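Local structure of LPXTG cell wall surface protein (Streptococcus gordonii, 4IGB) at residues N32-I35 with N36-S39; A201-A204 with N205-E209; V213-Y216 with Q217-V220; G249-Y252 with N253-V257. The protein is of unestablished function but is probably linked to cell-wall peptidoglycan, with its N-terminal and adhesin-like N2 domains in this chain. All coordinates share one frame; numbering follows the deposited sequence.

Interaction 1. Residues N32-I35 with N36-S39; sequences NLNI and NNVS
Asn34 OD1 meets two successive backbone N-H groups, those of Asn36 and Asn37. Asn36 N reaches Asn34 OD1 at 2.8 Å, in the carbonyl plane and on a lone pair, which makes an Asx turn. Asn37 N adds a weak bond to the same oxygen at 3.0 Å, bent to 126°. Rotation of Asn34 CG into the space between its backbone N and carbonyl carbon (chi1 54°) brings OD1 back over the turn.

One backbone bond closes the loop: Asn37 N also donates to Asn34 O at 3.3 Å, standing well above that carbonyl plane. Among the flat groups, the amide planes of Asn34 and Asn37 stack with only 15° between them, although the two side chains run across each other.

Val38 CG1 packs against the backbone carbonyl, 3.7 Å from Ile35 O, while its side chain also touches Phe94 and Ile141. Thr95, on strand 84-100, is a backbone partner of Asn37.

Asn37 N thus shares its hydrogen between two oxygens of one residue, in neither case with ideal geometry. Asn34 consequently links both its carbonyls to the chain just before strand 38-43, and the turn is fastened mainly by polar groups.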
# COMPACT_ATOMS: atom_id res chain seq x y z
N ASN B 32 10.14 4.35 -1.68
CA ASN B 32 11.26 4.47 -2.61
C ASN B 32 11.53 3.17 -3.34
O ASN B 32 12.08 2.21 -2.78
CB ASN B 32 12.51 4.93 -1.86
CG ASN B 32 12.35 6.30 -1.26
OD1 ASN B 32 11.86 7.21 -1.92
ND2 ASN B 32 12.73 6.45 0.02
N LEU B 33 11.15 3.12 -4.61
CA LEU B 33 11.44 1.97 -5.44
C LEU B 33 12.14 2.48 -6.67
O LEU B 33 11.58 3.29 -7.41
CB LEU B 33 10.16 1.24 -5.85
CG LEU B 33 9.47 0.35 -4.82
CD1 LEU B 33 9.09 1.15 -3.60
CD2 LEU B 33 8.23 -0.28 -5.45
N ASN B 34 13.37 2.03 -6.90
CA ASN B 34 14.13 2.56 -8.01
C ASN B 34 15.15 1.56 -8.51
O ASN B 34 15.30 0.48 -7.92
CB ASN B 34 14.79 3.88 -7.62
CG ASN B 34 15.63 3.75 -6.36
OD1 ASN B 34 16.66 3.08 -6.37
ND2 ASN B 34 15.18 4.39 -5.27
N ILE B 35 15.84 1.91 -9.59
CA ILE B 35 16.82 0.99 -10.19
C ILE B 35 18.01 0.74 -9.28
O ILE B 35 18.80 -0.16 -9.54
CB ILE B 35 17.37 1.50 -11.55
CG1 ILE B 35 18.12 2.80 -11.36
CG2 ILE B 35 16.25 1.67 -12.58
CD1 ILE B 35 18.99 3.16 -12.55
N ASN B 36 18.14 1.53 -8.23
CA ASN B 36 19.30 1.40 -7.36
C ASN B 36 19.05 0.53 -6.13
O ASN B 36 19.98 0.04 -5.51
CB ASN B 36 19.82 2.77 -6.91
CG ASN B 36 20.36 3.58 -8.06
OD1 ASN B 36 19.98 4.74 -8.25
ND2 ASN B 36 21.26 2.99 -8.84
N ASN B 37 17.79 0.36 -5.76
CA ASN B 37 17.52 -0.51 -4.62
C ASN B 37 16.81 -1.80 -5.00
O ASN B 37 16.48 -2.59 -4.13
CB ASN B 37 16.85 0.23 -3.46
CG ASN B 37 15.41 0.63 -3.75
OD1 ASN B 37 14.69 1.07 -2.86
ND2 ASN B 37 14.98 0.45 -4.98
N VAL B 38 16.65 -2.04 -6.29
CA VAL B 38 16.00 -3.27 -6.73
C VAL B 38 17.01 -4.40 -6.88
O VAL B 38 18.17 -4.17 -7.23
CB VAL B 38 15.26 -3.07 -8.07
CG1 VAL B 38 16.26 -2.76 -9.18
CG2 VAL B 38 14.45 -4.30 -8.43
N SER B 39 16.58 -5.62 -6.56
CA SER B 39 17.37 -6.81 -6.86
C SER B 39 16.45 -7.88 -7.44
O SER B 39 15.26 -7.91 -7.17
CB SER B 39 18.11 -7.32 -5.62
OG SER B 39 17.22 -7.52 -4.54

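Interaction 2. Residues A201-A204 with N205-E209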
# COMPACT_ATOMS: atom_id res chain seq x y z
N ALA B 201 -6.22 3.90 -22.12
CA ALA B 201 -5.89 3.51 -23.48
C ALA B 201 -6.93 2.57 -24.07
O ALA B 201 -7.38 1.64 -23.42
CB ALA B 201 -4.50 2.87 -23.55
N ILE B 202 -7.30 2.84 -25.32
CA ILE B 202 -8.19 1.99 -26.08
C ILE B 202 -7.69 1.98 -27.52
O ILE B 202 -7.42 3.03 -28.09
CB ILE B 202 -9.65 2.52 -26.02
CG1 ILE B 202 -10.11 2.63 -24.56
CG2 ILE B 202 -10.59 1.64 -26.84
CD1 ILE B 202 -11.57 2.99 -24.39
N ASP B 203 -7.55 0.80 -28.11
CA ASP B 203 -7.05 0.73 -29.48
C ASP B 203 -8.16 0.35 -30.47
O ASP B 203 -9.32 0.22 -30.08
CB ASP B 203 -5.84 -0.21 -29.61
CG ASP B 203 -6.19 -1.68 -29.36
OD1 ASP B 203 -7.39 -2.02 -29.29
OD2 ASP B 203 -5.24 -2.50 -29.25
N ALA B 204 -7.80 0.19 -31.74
CA ALA B 204 -8.79 -0.19 -32.76
C ALA B 204 -9.12 -1.69 -32.75
O ALA B 204 -9.94 -2.14 -33.54
CB ALA B 204 -8.33 0.25 -34.15
N ASN B 205 -8.49 -2.45 -31.86
CA ASN B 205 -8.85 -3.86 -31.70
C ASN B 205 -9.95 -3.95 -30.65
O ASN B 205 -10.35 -5.04 -30.23
CB ASN B 205 -7.65 -4.69 -31.24
CG ASN B 205 -6.40 -4.42 -32.07
OD1 ASN B 205 -6.38 -4.71 -33.27
ND2 ASN B 205 -5.37 -3.87 -31.44
N ASN B 206 -10.42 -2.77 -30.24
CA ASN B 206 -11.30 -2.61 -29.09
C ASN B 206 -10.78 -3.29 -27.82
O ASN B 206 -11.56 -3.73 -26.97
CB ASN B 206 -12.72 -3.06 -29.40
CG ASN B 206 -13.76 -2.31 -28.57
OD1 ASN B 206 -13.61 -1.11 -28.31
ND2 ASN B 206 -14.80 -3.01 -28.15
N LEU B 207 -9.46 -3.40 -27.72
CA LEU B 207 -8.85 -3.76 -26.45
C LEU B 207 -8.86 -2.52 -25.58
O LEU B 207 -8.79 -1.41 -26.07
CB LEU B 207 -7.41 -4.23 -26.67
CG LEU B 207 -7.30 -5.54 -27.43
CD1 LEU B 207 -5.85 -5.82 -27.80
CD2 LEU B 207 -7.89 -6.65 -26.59
N LYS B 208 -8.93 -2.72 -24.27
CA LYS B 208 -8.99 -1.59 -23.36
C LYS B 208 -8.03 -1.80 -22.21
O LYS B 208 -7.97 -2.88 -21.63
CB LYS B 208 -10.41 -1.42 -22.83
CG LYS B 208 -11.46 -1.28 -23.93
CD LYS B 208 -12.86 -1.56 -23.42
CE LYS B 208 -13.90 -1.33 -24.52
NZ LYS B 208 -15.27 -1.79 -24.11
N GLU B 209 -7.28 -0.76 -21.88
CA GLU B 209 -6.37 -0.79 -20.76
C GLU B 209 -7.13 -1.11 -19.47
O GLU B 209 -8.12 -0.45 -19.15
CB GLU B 209 -5.68 0.56 -20.62
CG GLU B 209 -4.63 0.59 -19.52
CD GLU B 209 -3.83 1.87 -19.53
OE1 GLU B 209 -4.30 2.86 -20.15
OE2 GLU B 209 -2.74 1.88 -18.94
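Ala201 and Glu209 face each other at the open end of a beta hairpin whose other end turns through Asp203-Asn206, a type I turn followed by a G1 bulge, with Asn206 (positive phi) in the place often taken by glycine. The evidence for the bulge is the backbone pairing: Asp203 O receives a weak bond from Asn206 N, whereas Asp203 N donates to Leu207 O at 3.3 Å. Further along, Glu209 N points almost straight at Ala201 O (2.9 Å, 177°). Between these bonds sits the non-hydrogen-bonded pair Ile202 and Lys208, whose side chains lie alongside each other, with CG1 of Ile202 4.2 Å from CG of Lys208.

Side-chain oxygens bind backbone N-H groups at both ends. Asp203 OD1 takes Asn205 N at 2.8 Å from above the carboxylate plane, an Asx turn, and Leu207 N at 2.9 Å from the opposite face, on the syn side. Donors on both faces of OD1, with Glu277 N on OD2, restrict rotation of the carboxylate. At the other end, Glu209 is extended, with CG anti to the backbone N (chi1 -176°), and its OE1 receives Ala201 N on the anti lone pair. Asp200, a sodium ligand, donates its backbone N-H to this same oxygen, while Tyr273 OH binds OE2.

Asn205 ND2 approaches Asp203 OD2 to 2.6 Å in a weak bond, the amide standing at 85° to the carboxylate.

Interaction 3. Residues V213-Y216 with Q217-V220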
# COMPACT_ATOMS: atom_id res chain seq x y z
N VAL B 213 -7.73 -6.31 -9.54
CA VAL B 213 -7.31 -6.89 -8.28
C VAL B 213 -8.02 -8.22 -8.16
O VAL B 213 -9.24 -8.28 -8.19
CB VAL B 213 -7.72 -6.00 -7.11
CG1 VAL B 213 -7.37 -6.66 -5.78
CG2 VAL B 213 -7.08 -4.62 -7.26
N LYS B 214 -7.24 -9.29 -8.06
CA LYS B 214 -7.78 -10.62 -7.83
C LYS B 214 -8.32 -10.74 -6.40
O LYS B 214 -7.79 -10.11 -5.49
CB LYS B 214 -6.70 -11.68 -8.09
CG LYS B 214 -6.44 -11.91 -9.59
CD LYS B 214 -5.13 -12.62 -9.83
CE LYS B 214 -5.10 -14.04 -9.23
NZ LYS B 214 -3.67 -14.55 -9.24
N ASN B 215 -9.40 -11.51 -6.21
CA ASN B 215 -9.95 -11.70 -4.87
C ASN B 215 -10.26 -10.34 -4.23
O ASN B 215 -10.11 -10.13 -3.02
CB ASN B 215 -8.94 -12.50 -4.05
CG ASN B 215 -9.57 -13.32 -2.95
OD1 ASN B 215 -8.91 -13.68 -1.97
ND2 ASN B 215 -10.86 -13.63 -3.11
N TYR B 216 -10.71 -9.42 -5.06
CA TYR B 216 -10.90 -8.02 -4.67
C TYR B 216 -11.64 -7.81 -3.34
O TYR B 216 -11.10 -7.18 -2.43
CB TYR B 216 -11.60 -7.28 -5.81
CG TYR B 216 -12.10 -5.89 -5.49
CD1 TYR B 216 -11.25 -4.93 -4.96
CD2 TYR B 216 -13.41 -5.52 -5.79
CE1 TYR B 216 -11.70 -3.64 -4.69
CE2 TYR B 216 -13.87 -4.24 -5.53
CZ TYR B 216 -13.01 -3.30 -4.99
OH TYR B 216 -13.46 -2.02 -4.74
N GLN B 217 -12.87 -8.33 -3.24
CA GLN B 217 -13.71 -8.06 -2.08
C GLN B 217 -13.19 -8.77 -0.83
O GLN B 217 -13.45 -8.33 0.29
CB GLN B 217 -15.18 -8.46 -2.36
CG GLN B 217 -15.89 -7.64 -3.43
CD GLN B 217 -15.87 -8.32 -4.81
OE1 GLN B 217 -14.94 -9.06 -5.15
NE2 GLN B 217 -16.91 -8.08 -5.60
N ASN B 218 -12.45 -9.86 -1.02
CA ASN B 218 -11.81 -10.53 0.12
C ASN B 218 -10.49 -9.88 0.56
O ASN B 218 -10.07 -10.05 1.69
CB ASN B 218 -11.56 -12.01 -0.18
CG ASN B 218 -12.84 -12.84 -0.15
OD1 ASN B 218 -13.01 -13.77 -0.93
ND2 ASN B 218 -13.75 -12.49 0.75
N ASP B 219 -9.86 -9.12 -0.33
CA ASP B 219 -8.48 -8.65 -0.08
C ASP B 219 -8.34 -7.15 0.15
O ASP B 219 -7.30 -6.69 0.64
CB ASP B 219 -7.55 -9.05 -1.23
CG ASP B 219 -7.20 -10.53 -1.22
OD1 ASP B 219 -7.63 -11.23 -0.29
OD2 ASP B 219 -6.51 -10.98 -2.15
N VAL B 220 -9.36 -6.39 -0.24
CA VAL B 220 -9.28 -4.95 -0.13
C VAL B 220 -10.23 -4.42 0.95
O VAL B 220 -11.40 -4.85 1.05
CB VAL B 220 -9.54 -4.27 -1.51
CG1 VAL B 220 -9.66 -2.78 -1.37
CG2 VAL B 220 -8.40 -4.61 -2.45
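Val213, near the end of strand 210-214, meets Val220 across the turn, CG1 of Val213 lying 4.0 Å from CG2 of Val220 with the two side chains roughly at right angles. A type II beta turn from Val213 to Tyr216 then redirects the chain. Lys214 takes little part; its NZ bonds to Asn270 OD1 and forms a salt bridge with Asp175.

Asn215 occupies the N-cap position, but its side chain makes no capping bond; its ND2 instead gives a weak bond to Asn218 OD1 at 3.1 Å, the amide planes being 72° apart. Its carbonyl O weakly accepts Asp219 N.

Tyr216 contributes most. Its O is gripped twice: Val220 N arrives nearly along the C=O axis at 2.9 Å, while Asp219 N comes from above the carbonyl plane at 3.1 Å. With CG anti to the backbone N (chi1 170°), the ring swings beside Val220, whose CG2 is 3.8 Å from CD1 of Tyr216. The hydroxyl binds Glu16.

The short helix 216-219 thus bridges strands 210-214 and 220-226, which belong to different sheets. Trp242 on strand 239-243 meets the Tyr216 ring edge-to-face, and Leu14 of strand 14-19 touches Tyr216, Gln217 and Val220.

Interaction 4. Residues G249-Y252 with N253-V257; sequences GGSY and NENNV
Asn256 sets its ND2 over the centre of the Tyr252 ring, 3.1 Å above the plane, with the amide plane turned 52° against the ring. Tyr252 has CG anti to its own N (chi1 -174°), which carries the ring out and somewhat forward, over the amide of Asn256 one turn on. The same ND2 gives a weak bond to Tyr252 O at 3.1 Å and a hydrogen bond to Asp22, while Asn256 OD1 accepts from Ile23 N. The amide's rotation is therefore set by partners on both its atoms. Asn253 meets the ring differently: its OD1 lies at the edge, in the ring plane, 3.4 Å from Tyr252 CD2, the two flat groups steeply inclined.

Asn255 turns its amide back toward Ser251. ND2 donates to Ser251 O at 2.7 Å in a nearly straight bond (177°), the acceptor lying in the amide plane. Asn255 N uses that oxygen too, at 3.0 Å, so one carbonyl takes two bonds from a single residue. Glu254 runs its CG close to Gly250 O, which accepts Glu254 N at 2.9 Å.

Water spans the start of the helix: one molecule donates to Gly249 O and accepts from Asn253 N, and another accepts from Gly249 N and, weakly, from Asn253 ND2.

The short helix 250-256 comes between strands 239-243 and 261-264 in the sequence. Its Glu254 touches Asp198 beside the sodium ion, Asn255 OD1 is bound by Lys195, and Val257 forms a backbone hydrogen bond with Val230.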
# COMPACT_ATOMS: atom_id res chain seq x y z
N GLY B 249 -5.94 13.52 -19.74
CA GLY B 249 -4.64 14.15 -19.72
C GLY B 249 -4.44 14.98 -18.47
O GLY B 249 -5.40 15.50 -17.90
N GLY B 250 -3.19 15.10 -18.05
CA GLY B 250 -2.85 15.86 -16.86
C GLY B 250 -3.05 15.08 -15.57
O GLY B 250 -3.95 14.24 -15.46
N SER B 251 -2.23 15.39 -14.58
CA SER B 251 -2.26 14.73 -13.29
C SER B 251 -3.65 14.64 -12.65
O SER B 251 -4.07 13.56 -12.24
CB SER B 251 -1.32 15.44 -12.32
OG SER B 251 -1.42 14.87 -11.03
N TYR B 252 -4.35 15.77 -12.56
CA TYR B 252 -5.66 15.80 -11.95
C TYR B 252 -6.60 14.76 -12.55
O TYR B 252 -7.17 13.94 -11.84
CB TYR B 252 -6.30 17.20 -12.04
CG TYR B 252 -7.60 17.26 -11.27
CD1 TYR B 252 -7.62 17.64 -9.94
CD2 TYR B 252 -8.80 16.89 -11.87
CE1 TYR B 252 -8.80 17.68 -9.23
CE2 TYR B 252 -9.98 16.92 -11.16
CZ TYR B 252 -9.97 17.32 -9.84
OH TYR B 252 -11.14 17.35 -9.11
N ASN B 253 -6.78 14.81 -13.86
CA ASN B 253 -7.67 13.88 -14.52
C ASN B 253 -7.20 12.43 -14.45
O ASN B 253 -8.00 11.51 -14.31
CB ASN B 253 -7.92 14.32 -15.97
CG ASN B 253 -8.72 15.61 -16.04
OD1 ASN B 253 -9.34 16.01 -15.06
ND2 ASN B 253 -8.70 16.27 -17.20
N GLU B 254 -5.89 12.23 -14.56
CA GLU B 254 -5.33 10.88 -14.53
C GLU B 254 -5.58 10.17 -13.19
O GLU B 254 -5.77 8.95 -13.16
CB GLU B 254 -3.84 10.89 -14.87
CG GLU B 254 -3.60 11.26 -16.33
CD GLU B 254 -2.14 11.36 -16.67
OE1 GLU B 254 -1.32 11.09 -15.79
OE2 GLU B 254 -1.81 11.72 -17.82
N ASN B 255 -5.59 10.94 -12.12
CA ASN B 255 -5.89 10.42 -10.79
C ASN B 255 -7.39 10.35 -10.53
O ASN B 255 -7.90 9.33 -10.06
CB ASN B 255 -5.26 11.32 -9.73
CG ASN B 255 -3.78 11.11 -9.59
OD1 ASN B 255 -3.33 10.32 -8.76
ND2 ASN B 255 -3.01 11.81 -10.42
N ASN B 256 -8.08 11.43 -10.84
CA ASN B 256 -9.50 11.55 -10.49
C ASN B 256 -10.48 10.98 -11.51
O ASN B 256 -11.49 10.39 -11.13
CB ASN B 256 -9.84 13.01 -10.15
CG ASN B 256 -9.11 13.49 -8.89
OD1 ASN B 256 -9.24 12.90 -7.82
ND2 ASN B 256 -8.31 14.55 -9.03
N VAL B 257 -10.19 11.14 -12.80
CA VAL B 257 -11.06 10.65 -13.84
C VAL B 257 -10.73 9.21 -14.26
O VAL B 257 -11.64 8.39 -14.49
CB VAL B 257 -11.03 11.55 -15.08
CG1 VAL B 257 -11.75 10.89 -16.24
CG2 VAL B 257 -11.63 12.93 -14.76
O HOH W 1 -8.22 14.87 -20.18
O HOH W 2 -5.70 17.07 -15.59

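All four contacts lie in the N-terminal domain; apart from interactions 2 and 3, which adjoin along the chain, none touches another. Interactions 2 and 4 stand on the same side of the chain's centre, their nearest atoms about 9 Å apart, with the sodium site of Asp198, Asp200 and Thr248 as common ground: the side chain of Glu254 is about 4 Å from the ion and that of Glu209 about 7 Å. The centres of interactions 2 and 3 are about 25 Å apart. Interactions 1 and 3 reach the same eight-stranded sheet, about 27 Å between centres; interaction 1 includes the start of its edge strand 38-43, with nearest atoms about 18 Å from interaction 2 and about 16 Å from interaction 4.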